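Local coordinates for ABC transporter substrate-binding protein (Rhizobium radiobacter, PDB 6TFX) that binds the mannityl-opine mannopinic acid as the periplasmic solute-binding component of an ABC transporter that serves opine import, at residues A[301-307]-A[441-446]; A[52-56]-A[188-192]; A[226-231]-A[283-289]. All blocks are in the same frame, centred on the assembly; numbering follows the deposited sequence.

Contact 1: residues A[301-307]-A[441-446]; sequences LGFDPDA and WKEAQK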
loop_
_atom_site.group_PDB
_atom_site.type_symbol
_atom_site.label_atom_id
_atom_site.label_comp_id
_atom_site.label_asym_id
_atom_site.label_seq_id
_atom_site.Cartn_x
_atom_site.Cartn_y
_atom_site.Cartn_z
ATOM N N LEU A 301 -1.024 -7.186 14.274
ATOM C CA LEU A 301 -1.616 -7.918 15.392
ATOM C C LEU A 301 -1.918 -9.305 14.778
ATOM O O LEU A 301 -2.521 -9.370 13.694
ATOM C CB LEU A 301 -2.946 -7.253 15.822
ATOM C CG LEU A 301 -3.840 -8.074 16.748
ATOM C CD1 LEU A 301 -3.169 -8.286 18.072
ATOM C CD2 LEU A 301 -5.189 -7.375 16.990
ATOM N N GLY A 302 -1.454 -10.370 15.441
ATOM C CA GLY A 302 -1.626 -11.734 14.950
ATOM C C GLY A 302 -0.432 -12.297 14.184
ATOM O O GLY A 302 -0.436 -13.466 13.778
ATOM N N PHE A 303 0.620 -11.483 13.993
ATOM C CA PHE A 303 1.841 -11.931 13.311
ATOM C C PHE A 303 2.403 -13.179 13.994
ATOM O O PHE A 303 2.465 -13.222 15.236
ATOM C CB PHE A 303 2.881 -10.801 13.335
ATOM C CG PHE A 303 4.198 -11.191 12.709
ATOM C CD1 PHE A 303 4.296 -11.400 11.330
ATOM C CD2 PHE A 303 5.329 -11.380 13.498
ATOM C CE1 PHE A 303 5.510 -11.772 10.750
ATOM C CE2 PHE A 303 6.553 -11.756 12.909
ATOM C CZ PHE A 303 6.622 -11.950 11.540
ATOM N N ASP A 304 2.842 -14.169 13.197
ATOM C CA ASP A 304 3.422 -15.415 13.714
ATOM C C ASP A 304 4.946 -15.367 13.517
ATOM O O ASP A 304 5.422 -15.590 12.396
ATOM C CB ASP A 304 2.838 -16.628 12.973
ATOM C CG ASP A 304 3.218 -17.968 13.577
ATOM O OD1 ASP A 304 4.020 -17.984 14.580
ATOM O OD2 ASP A 304 2.712 -18.995 13.090
ATOM N N PRO A 305 5.736 -15.144 14.583
ATOM C CA PRO A 305 7.203 -15.144 14.398
ATOM C C PRO A 305 7.766 -16.534 14.116
ATOM O O PRO A 305 8.952 -16.649 13.803
ATOM C CB PRO A 305 7.753 -14.614 15.737
ATOM C CG PRO A 305 6.561 -14.252 16.593
ATOM C CD PRO A 305 5.346 -14.903 15.989
ATOM N N ASP A 306 6.936 -17.581 14.239
ATOM C CA ASP A 306 7.357 -18.973 14.073
ATOM C C ASP A 306 6.450 -19.716 13.089
ATOM O O ASP A 306 6.068 -20.859 13.327
ATOM C CB ASP A 306 7.439 -19.660 15.471
ATOM C CG ASP A 306 7.828 -21.119 15.437
ATOM O OD1 ASP A 306 8.869 -21.443 14.808
ATOM O OD2 ASP A 306 7.078 -21.949 16.016
ATOM N N ALA A 307 6.164 -19.081 11.920
ATOM C CA ALA A 307 5.267 -19.657 10.909
ATOM C C ALA A 307 5.836 -20.867 10.175
ATOM O O ALA A 307 5.071 -21.565 9.532
ATOM C CB ALA A 307 4.836 -18.596 9.904
ATOM N N TRP A 441 -5.218 -16.639 13.539
ATOM C CA TRP A 441 -4.390 -15.922 12.550
ATOM C C TRP A 441 -3.056 -16.632 12.366
ATOM O O TRP A 441 -2.573 -16.737 11.228
ATOM C CB TRP A 441 -4.162 -14.488 12.998
ATOM C CG TRP A 441 -5.323 -13.585 12.680
ATOM C CD1 TRP A 441 -6.153 -13.658 11.594
ATOM C CD2 TRP A 441 -5.755 -12.445 13.442
ATOM N NE1 TRP A 441 -7.105 -12.657 11.658
ATOM C CE2 TRP A 441 -6.855 -11.873 12.758
ATOM C CE3 TRP A 441 -5.309 -11.837 14.628
ATOM C CZ2 TRP A 441 -7.535 -10.749 13.244
ATOM C CZ3 TRP A 441 -5.979 -10.718 15.109
ATOM C CH2 TRP A 441 -7.072 -10.181 14.414
ATOM N N LYS A 442 -2.441 -17.118 13.469
ATOM C CA LYS A 442 -1.153 -17.834 13.354
ATOM C C LYS A 442 -1.324 -19.158 12.599
ATOM O O LYS A 442 -0.501 -19.494 11.747
ATOM C CB LYS A 442 -0.537 -18.070 14.749
ATOM C CG LYS A 442 -0.125 -16.761 15.423
ATOM C CD LYS A 442 0.674 -17.111 16.682
ATOM C CE LYS A 442 1.232 -15.887 17.348
ATOM N NZ LYS A 442 1.964 -16.253 18.604
ATOM N N GLU A 443 -2.415 -19.901 12.880
ATOM C CA GLU A 443 -2.688 -21.160 12.183
ATOM C C GLU A 443 -2.800 -20.898 10.663
ATOM O O GLU A 443 -2.246 -21.672 9.863
ATOM C CB GLU A 443 -3.961 -21.802 12.731
ATOM C CG GLU A 443 -4.303 -23.150 12.109
ATOM C CD GLU A 443 -5.605 -23.786 12.580
ATOM O OE1 GLU A 443 -6.258 -23.226 13.492
ATOM O OE2 GLU A 443 -5.986 -24.837 12.016
ATOM N N ALA A 444 -3.452 -19.786 10.273
ATOM C CA ALA A 444 -3.569 -19.444 8.839
ATOM C C ALA A 444 -2.159 -19.232 8.246
ATOM O O ALA A 444 -1.850 -19.774 7.190
ATOM C CB ALA A 444 -4.407 -18.186 8.674
ATOM N N GLN A 445 -1.292 -18.481 8.939
ATOM C CA GLN A 445 0.063 -18.242 8.409
ATOM C C GLN A 445 0.846 -19.544 8.247
ATOM O O GLN A 445 1.490 -19.744 7.219
ATOM C CB GLN A 445 0.818 -17.261 9.311
ATOM C CG GLN A 445 0.228 -15.845 9.200
ATOM C CD GLN A 445 0.634 -14.987 10.379
ATOM O OE1 GLN A 445 1.770 -14.528 10.467
ATOM N NE2 GLN A 445 -0.302 -14.774 11.307
ATOM N N LYS A 446 0.771 -20.447 9.259
ATOM C CA LYS A 446 1.475 -21.738 9.205
ATOM C C LYS A 446 1.005 -22.560 8.003
ATOM O O LYS A 446 1.827 -23.204 7.325
ATOM C CB LYS A 446 1.257 -22.524 10.499
ATOM C CG LYS A 446 2.026 -21.932 11.674
ATOM C CD LYS A 446 1.975 -22.884 12.855
ATOM C CE LYS A 446 2.929 -22.469 13.957
ATOM N NZ LYS A 446 2.459 -21.244 14.636
HETATM O O HOH W 1 4.229 -18.054 17.239
HETATM O O HOH W 2 4.379 -23.877 8.536
#
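The side-chain amide of Gln445 bridges two backbone groups of the loop 301-307, running across the Phe303 side chain at about a right angle. Gln445 NE2 donates to Gly302 O at 2.8 Å; the acceptor lies in the amide plane, whereas the donor stands above the Gly302 carbonyl plane. At the other end Asp304 N gives its hydrogen to Gln445 OE1 over 3.0 Å, and the same oxygen is also hydrogen-bonded to Ser294 OG. The second NE2 hydrogen returns to Trp441 O, one turn back in the helix and also the acceptor of Gln445 N from the opposite face, so the amide is fixed in rotation.

Asp304 CG lies anti to the backbone N (chi1 -171°), which sends the carboxylate across both Lys442 and Lys446. Lys446, bent at its last torsion, brings NZ to the syn side of Asp304 OD2 for a salt bridge of 2.7 Å, while Asp304 OD1 closes an Asx turn by accepting from Asp306 N. The extended Lys442 chain passes Asp304, its CG 3.8 Å from Asp304 CB, and a water joins Lys442 NZ to Asp304 OD1. Gly302 CA rests 3.7 Å from Trp441 CE3, leaving no room for a side chain.

Helix 434-450 is thereby fastened to the loop between strand 289-291 and helix 314-323, while Trp441 also packs on helices 392-400 and 422-430.

Contact 2: residues A[52-56]-A[188-192]; sequences IEADL and EYFRG
Asp55 OD1 is gripped by two polar groups, Arg191 NH2 and a water, and has a phenyl ring beside it. The salt bridge from Arg191 NH2 to Asp55 OD1 measures 2.9 Å and uses the anti side of the carboxylate, somewhat out of its plane; the two flat groups are only 19° apart. The same NH2 spends its other hydrogen on Ala54 O, 3.1 Å away, meeting a lone pair in the carbonyl plane. Both acceptors therefore sit at the edge of the guanidinium, and one nitrogen clamps a backbone carbonyl together with the carboxylate of the next residue.

Several groups hold the guanidinium in this orientation. Arg191 NE donates to Tyr189 OH at 3.2 Å, a bent bond lying close to the guanidinium plane, and Phe190 CE2 covers part of one face. With chi1 74° putting CG between the backbone N and carbonyl carbon, Phe190 brings its ring edge to Asp55, CZ 3.5 Å from Asp55 OD1. One water links Asp55 OD1 to Tyr189 OH; another joins Ala54 O to Arg191 NH1. A type I turn from Tyr189 to Gly192 gathers the side chains of Tyr189, Phe190 and Arg191.

Arg41, whose like charge lies close to Arg191, is in turn paired with Glu53. The Asp55 carboxylate probably stays ionised, its charge balanced by Arg191, with a water on OD1 and Ala38 N on OD2 as further donors. Arg191 thus ties the end of strand 53-54, through Ala54 O, and the following Asp55 to the turn 189-192 before strand 198-203.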
loop_
_atom_site.group_PDB
_atom_site.type_symbol
_atom_site.label_atom_id
_atom_site.label_comp_id
_atom_site.label_asym_id
_atom_site.label_seq_id
_atom_site.Cartn_x
_atom_site.Cartn_y
_atom_site.Cartn_z
ATOM N N ILE A 52 -5.763 7.695 15.243
ATOM C CA ILE A 52 -6.875 8.237 14.458
ATOM C C ILE A 52 -7.605 9.337 15.206
ATOM O O ILE A 52 -7.863 9.235 16.415
ATOM C CB ILE A 52 -7.782 7.112 13.925
ATOM C CG1 ILE A 52 -7.023 6.385 12.783
ATOM C CG2 ILE A 52 -9.105 7.671 13.396
ATOM C CD1 ILE A 52 -7.582 5.047 12.348
ATOM N N GLU A 53 -7.861 10.440 14.471
ATOM C CA GLU A 53 -8.461 11.661 15.016
ATOM C C GLU A 53 -9.504 12.232 14.033
ATOM O O GLU A 53 -9.573 11.802 12.882
ATOM C CB GLU A 53 -7.360 12.710 15.280
ATOM C CG GLU A 53 -6.476 13.022 14.078
ATOM C CD GLU A 53 -5.386 14.070 14.257
ATOM O OE1 GLU A 53 -4.599 13.984 15.230
ATOM O OE2 GLU A 53 -5.307 14.975 13.397
ATOM N N ALA A 54 -10.261 13.246 14.466
ATOM C CA ALA A 54 -11.284 13.866 13.605
ATOM C C ALA A 54 -10.700 14.451 12.289
ATOM O O ALA A 54 -9.595 15.005 12.285
ATOM C CB ALA A 54 -11.971 14.985 14.367
ATOM N N ASP A 55 -11.474 14.383 11.190
ATOM C CA ASP A 55 -11.083 15.004 9.899
ATOM C C ASP A 55 -12.380 15.702 9.420
ATOM O O ASP A 55 -12.790 16.678 10.053
ATOM C CB ASP A 55 -10.545 13.973 8.881
ATOM C CG ASP A 55 -9.692 14.543 7.745
ATOM O OD1 ASP A 55 -9.249 15.714 7.858
ATOM O OD2 ASP A 55 -9.453 13.807 6.736
ATOM N N LEU A 56 -13.101 15.148 8.418
ATOM C CA LEU A 56 -14.383 15.765 8.015
ATOM C C LEU A 56 -15.405 15.686 9.163
ATOM O O LEU A 56 -16.191 16.622 9.358
ATOM C CB LEU A 56 -14.932 15.065 6.775
ATOM C CG LEU A 56 -16.359 15.415 6.368
ATOM C CD1 LEU A 56 -16.494 16.910 5.934
ATOM C CD2 LEU A 56 -16.791 14.506 5.245
ATOM N N GLU A 188 -8.991 27.394 0.562
ATOM C CA GLU A 188 -10.134 27.276 1.456
ATOM C C GLU A 188 -10.033 26.049 2.347
ATOM O O GLU A 188 -11.008 25.745 3.030
ATOM C CB GLU A 188 -11.454 27.221 0.663
ATOM C CG GLU A 188 -11.773 28.499 -0.100
ATOM C CD GLU A 188 -13.224 28.610 -0.525
ATOM O OE1 GLU A 188 -13.704 27.713 -1.257
ATOM O OE2 GLU A 188 -13.883 29.595 -0.122
ATOM N N TYR A 189 -8.845 25.376 2.399
ATOM C CA TYR A 189 -8.698 24.179 3.236
ATOM C C TYR A 189 -9.179 24.488 4.654
ATOM O O TYR A 189 -8.818 25.524 5.210
ATOM C CB TYR A 189 -7.258 23.653 3.216
ATOM C CG TYR A 189 -7.126 22.362 3.986
ATOM C CD1 TYR A 189 -7.892 21.242 3.651
ATOM C CD2 TYR A 189 -6.251 22.256 5.064
ATOM C CE1 TYR A 189 -7.778 20.047 4.358
ATOM C CE2 TYR A 189 -6.144 21.069 5.789
ATOM C CZ TYR A 189 -6.902 19.966 5.426
ATOM O OH TYR A 189 -6.815 18.820 6.170
ATOM N N PHE A 190 -10.055 23.637 5.204
ATOM C CA PHE A 190 -10.713 23.908 6.474
ATOM C C PHE A 190 -9.777 24.102 7.689
ATOM O O PHE A 190 -10.187 24.756 8.646
ATOM C CB PHE A 190 -11.781 22.868 6.773
ATOM C CG PHE A 190 -11.291 21.509 7.193
ATOM C CD1 PHE A 190 -11.009 20.535 6.247
ATOM C CD2 PHE A 190 -11.197 21.172 8.537
ATOM C CE1 PHE A 190 -10.611 19.251 6.639
ATOM C CE2 PHE A 190 -10.793 19.887 8.924
ATOM C CZ PHE A 190 -10.505 18.943 7.977
ATOM N N ARG A 191 -8.535 23.564 7.652
ATOM C CA ARG A 191 -7.608 23.722 8.796
ATOM C C ARG A 191 -6.752 24.962 8.631
ATOM O O ARG A 191 -5.955 25.276 9.515
ATOM C CB ARG A 191 -6.699 22.496 8.965
ATOM C CG ARG A 191 -7.440 21.189 9.172
ATOM C CD ARG A 191 -6.469 20.033 9.389
ATOM N NE ARG A 191 -7.149 18.736 9.355
ATOM C CZ ARG A 191 -7.666 18.133 10.422
ATOM N NH1 ARG A 191 -7.556 18.687 11.630
ATOM N NH2 ARG A 191 -8.278 16.966 10.296
ATOM N N GLY A 192 -6.917 25.647 7.503
ATOM C CA GLY A 192 -6.154 26.845 7.177
ATOM C C GLY A 192 -5.430 26.678 5.860
ATOM O O GLY A 192 -5.108 25.553 5.446
HETATM O O HOH W 3 -8.033 16.639 13.779
HETATM O O HOH W 4 -8.382 16.869 5.425
#

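Contact 3: residues A[226-231]-A[283-289]; sequences QDQRWL and YRGERVN. With N72 ((2~{R})-2-[[(3~{R},4~{R},5~{S})-3,4,5,6-tetrakis(oxidanyl)-2-oxidanylidene-hexyl]amino]pentanedioic acid), chain C.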
loop_
_atom_site.group_PDB
_atom_site.type_symbol
_atom_site.label_atom_id
_atom_site.label_comp_id
_atom_site.label_asym_id
_atom_site.label_seq_id
_atom_site.Cartn_x
_atom_site.Cartn_y
_atom_site.Cartn_z
ATOM N N GLN A 226 16.164 0.917 -1.377
ATOM C CA GLN A 226 16.410 0.061 -0.192
ATOM C C GLN A 226 17.880 -0.228 0.081
ATOM O O GLN A 226 18.206 -0.916 1.055
ATOM C CB GLN A 226 15.638 -1.254 -0.355
ATOM C CG GLN A 226 14.116 -1.088 -0.423
ATOM C CD GLN A 226 13.624 -0.536 -1.751
ATOM O OE1 GLN A 226 14.099 -0.921 -2.832
ATOM N NE2 GLN A 226 12.695 0.407 -1.687
ATOM N N ASP A 227 18.759 0.277 -0.774
ATOM C CA ASP A 227 20.197 0.022 -0.693
ATOM C C ASP A 227 20.904 0.936 0.310
ATOM O O ASP A 227 20.823 2.163 0.206
ATOM C CB ASP A 227 20.815 0.163 -2.089
ATOM C CG ASP A 227 22.226 -0.379 -2.256
ATOM O OD1 ASP A 227 22.920 -0.570 -1.232
ATOM O OD2 ASP A 227 22.639 -0.602 -3.416
ATOM N N GLN A 228 21.626 0.327 1.272
ATOM C CA GLN A 228 22.373 1.069 2.291
ATOM C C GLN A 228 23.425 2.016 1.698
ATOM O O GLN A 228 23.720 3.049 2.302
ATOM C CB GLN A 228 22.988 0.135 3.341
ATOM C CG GLN A 228 23.995 -0.879 2.799
ATOM C CD GLN A 228 24.467 -1.789 3.907
ATOM O OE1 GLN A 228 24.899 -1.332 4.966
ATOM N NE2 GLN A 228 24.369 -3.094 3.700
ATOM N N ARG A 229 23.925 1.699 0.492
ATOM C CA ARG A 229 24.928 2.503 -0.214
ATOM C C ARG A 229 24.363 3.879 -0.604
ATOM O O ARG A 229 25.047 4.906 -0.466
ATOM C CB ARG A 229 25.442 1.734 -1.435
ATOM C CG ARG A 229 26.387 0.583 -1.028
ATOM C CD ARG A 229 26.216 -0.670 -1.881
ATOM N NE ARG A 229 26.741 -1.867 -1.208
ATOM C CZ ARG A 229 26.002 -2.742 -0.527
ATOM N NH1 ARG A 229 26.571 -3.794 0.049
ATOM N NH2 ARG A 229 24.686 -2.574 -0.421
ATOM N N TRP A 230 23.094 3.902 -1.039
ATOM C CA TRP A 230 22.393 5.139 -1.374
ATOM C C TRP A 230 22.200 5.916 -0.053
ATOM O O TRP A 230 22.493 7.115 0.030
ATOM C CB TRP A 230 21.035 4.808 -2.040
ATOM C CG TRP A 230 20.192 6.027 -2.244
ATOM C CD1 TRP A 230 20.196 6.854 -3.331
ATOM C CD2 TRP A 230 19.266 6.595 -1.305
ATOM N NE1 TRP A 230 19.347 7.916 -3.120
ATOM C CE2 TRP A 230 18.771 7.789 -1.878
ATOM C CE3 TRP A 230 18.821 6.223 -0.022
ATOM C CZ2 TRP A 230 17.850 8.610 -1.214
ATOM C CZ3 TRP A 230 17.905 7.034 0.632
ATOM C CH2 TRP A 230 17.438 8.217 0.043
ATOM N N LEU A 231 21.741 5.207 0.986
ATOM C CA LEU A 231 21.491 5.758 2.320
ATOM C C LEU A 231 22.741 6.449 2.884
ATOM O O LEU A 231 22.647 7.586 3.348
ATOM C CB LEU A 231 20.962 4.627 3.240
ATOM C CG LEU A 231 20.700 4.900 4.715
ATOM C CD1 LEU A 231 19.502 5.778 4.907
ATOM C CD2 LEU A 231 20.454 3.593 5.453
ATOM N N TYR A 283 22.587 -7.576 2.776
ATOM C CA TYR A 283 23.118 -6.837 1.624
ATOM C C TYR A 283 22.510 -5.438 1.531
ATOM O O TYR A 283 23.243 -4.447 1.388
ATOM C CB TYR A 283 22.854 -7.619 0.324
ATOM C CG TYR A 283 23.166 -6.826 -0.926
ATOM C CD1 TYR A 283 24.482 -6.574 -1.307
ATOM C CD2 TYR A 283 22.146 -6.329 -1.732
ATOM C CE1 TYR A 283 24.773 -5.794 -2.423
ATOM C CE2 TYR A 283 22.425 -5.554 -2.858
ATOM C CZ TYR A 283 23.743 -5.312 -3.214
ATOM O OH TYR A 283 24.039 -4.584 -4.344
ATOM N N ARG A 284 21.160 -5.360 1.576
ATOM C CA ARG A 284 20.464 -4.068 1.451
ATOM C C ARG A 284 20.651 -3.167 2.660
ATOM O O ARG A 284 20.702 -1.954 2.493
ATOM C CB ARG A 284 18.979 -4.265 1.155
ATOM C CG ARG A 284 18.746 -4.773 -0.262
ATOM C CD ARG A 284 17.261 -4.936 -0.560
ATOM N NE ARG A 284 17.018 -4.701 -1.980
ATOM C CZ ARG A 284 15.812 -4.533 -2.525
ATOM N NH1 ARG A 284 14.715 -4.624 -1.776
ATOM N NH2 ARG A 284 15.697 -4.272 -3.824
ATOM N N GLY A 285 20.764 -3.759 3.849
ATOM C CA GLY A 285 21.009 -3.021 5.093
ATOM C C GLY A 285 19.893 -3.206 6.098
ATOM O O GLY A 285 18.707 -3.033 5.764
ATOM N N GLU A 286 20.274 -3.518 7.350
ATOM C CA GLU A 286 19.335 -3.838 8.430
ATOM C C GLU A 286 18.570 -2.654 9.028
ATOM O O GLU A 286 17.591 -2.891 9.740
ATOM C CB GLU A 286 20.037 -4.634 9.549
ATOM C CG GLU A 286 19.841 -6.134 9.412
ATOM C CD GLU A 286 21.000 -6.947 8.865
ATOM O OE1 GLU A 286 21.945 -6.359 8.288
ATOM O OE2 GLU A 286 20.954 -8.190 9.012
ATOM N N ARG A 287 18.954 -1.405 8.729
ATOM C CA ARG A 287 18.199 -0.240 9.228
ATOM C C ARG A 287 16.837 -0.127 8.503
ATOM O O ARG A 287 15.810 0.228 9.105
ATOM C CB ARG A 287 19.020 1.039 9.001
ATOM C CG ARG A 287 18.337 2.319 9.489
ATOM C CD ARG A 287 19.157 3.553 9.161
ATOM N NE ARG A 287 18.381 4.778 9.352
ATOM C CZ ARG A 287 18.805 5.995 9.023
ATOM N NH1 ARG A 287 20.007 6.165 8.484
ATOM N NH2 ARG A 287 18.029 7.050 9.227
ATOM N N VAL A 288 16.836 -0.453 7.209
ATOM C CA VAL A 288 15.648 -0.310 6.370
ATOM C C VAL A 288 14.975 -1.635 6.049
ATOM O O VAL A 288 13.759 -1.665 5.858
ATOM C CB VAL A 288 16.096 0.419 5.067
ATOM C CG1 VAL A 288 15.058 0.332 3.950
ATOM C CG2 VAL A 288 16.488 1.865 5.369
ATOM N N ASN A 289 15.773 -2.721 6.007
ATOM C CA ASN A 289 15.293 -4.034 5.552
ATOM C C ASN A 289 15.398 -5.116 6.593
ATOM O O ASN A 289 16.387 -5.186 7.316
ATOM C CB ASN A 289 16.156 -4.470 4.362
ATOM C CG ASN A 289 16.217 -3.424 3.285
ATOM O OD1 ASN A 289 15.362 -3.390 2.408
ATOM N ND2 ASN A 289 17.206 -2.528 3.350
HETATM O OAB N72 C . 12.480 -3.351 -2.918
HETATM C CAF N72 C . 11.077 -3.637 -2.753
HETATM C CAG N72 C . 10.066 -2.655 -3.434
HETATM O OAC N72 C . 10.644 -1.449 -3.819
HETATM C CAH N72 C . 8.725 -2.644 -2.698
HETATM O OAM N72 C . 8.584 -3.168 -1.433
HETATM C CAI N72 C . 7.720 -1.553 -2.386
HETATM O OAD N72 C . 8.369 -0.311 -2.218
HETATM C CAJ N72 C . 6.514 -1.610 -3.291
HETATM O OAE N72 C . 6.222 -2.713 -3.820
HETATM C CAK N72 C . 5.704 -0.319 -3.599
HETATM N N N72 C . 4.395 -0.368 -2.993
HETATM C CA N72 C . 3.210 -0.401 -3.763
HETATM C C N72 C . 3.315 -0.686 -5.235
HETATM O O N72 C . 3.260 -1.778 -5.929
HETATM C CB N72 C . 2.124 -1.173 -3.007
HETATM C CG N72 C . 0.971 -1.808 -3.785
HETATM C CD N72 C . -0.318 -1.927 -2.968
HETATM O OE1 N72 C . -0.607 -1.096 -2.047
HETATM O OE2 N72 C . -1.108 -2.859 -3.237
HETATM O OXT N72 C . 3.417 0.457 -5.718
#
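The start of helix 228-235 meets the end of helix 277-284, with the CA atoms of Asp227 and Arg284 4.6 Å apart and Gly285 leaving the helix with positive phi. Tyr283 O is gripped from opposite faces of its plane: Gln228 NE2 donates over 2.9 Å and Arg229 NH2 over 3.0 Å, both nearly straight. The Arg229 guanidinium also lies flat on the Tyr283 ring, planes 25° apart, in a cation-pi stack. Its NH2 reaches back to the syn side of Asp227 OD1, the N-cap oxygen that also accepts from Arg229 N.

Asn289 ND2 binds Gln226 O at 3.0 Å in the carbonyl plane and Gly285 O on a lone pair, holding the turn 285-289 against the other segment. Farther along, Leu231 CD1 lies over one face of the Arg287 guanidinium.

The Gln226 and Arg284 side chains run alongside each other to the ligand, with Gln226 CB over one guanidinium face. Gln226 is bent at its second torsion (chi2 75°), which brings OE1 within 2.9 Å of the terminal hydroxyl OAB of the bound opine in a weak, unsettled contact. The firm bond comes from Arg284 NH1, which donates to OAB over 2.8 Å at the guanidinium edge. The hydroxyl is thus an acceptor there, and with Arg284 NH2 held by Gly341 O this fits a role in reading the polyol end of mannopinic acid, probably alongside Gln226.

Overall arrangement
From the N terminus, contact 2 closes first: the end of strand 53-54 meets the turn between strands 180-185 and 198-203, closing a loop of 131 residues that contains the sheet 57-62, 68-73, 113-118 and 123-128. Contact 3 follows with a shorter loop of 51 residues that includes strand 240-255, joining helix 228-235 to the end of helix 277-284 beside the opine. Contact 1 opens only after contact 3 has closed, and returns from helix 434-450 to the loop at 301-307. The three are in series, without nesting or crossing, and none touches another; the centres of contacts 1 and 2 are about 37 Å apart. Contact 3 alone of the three holds residues of the ligand pocket.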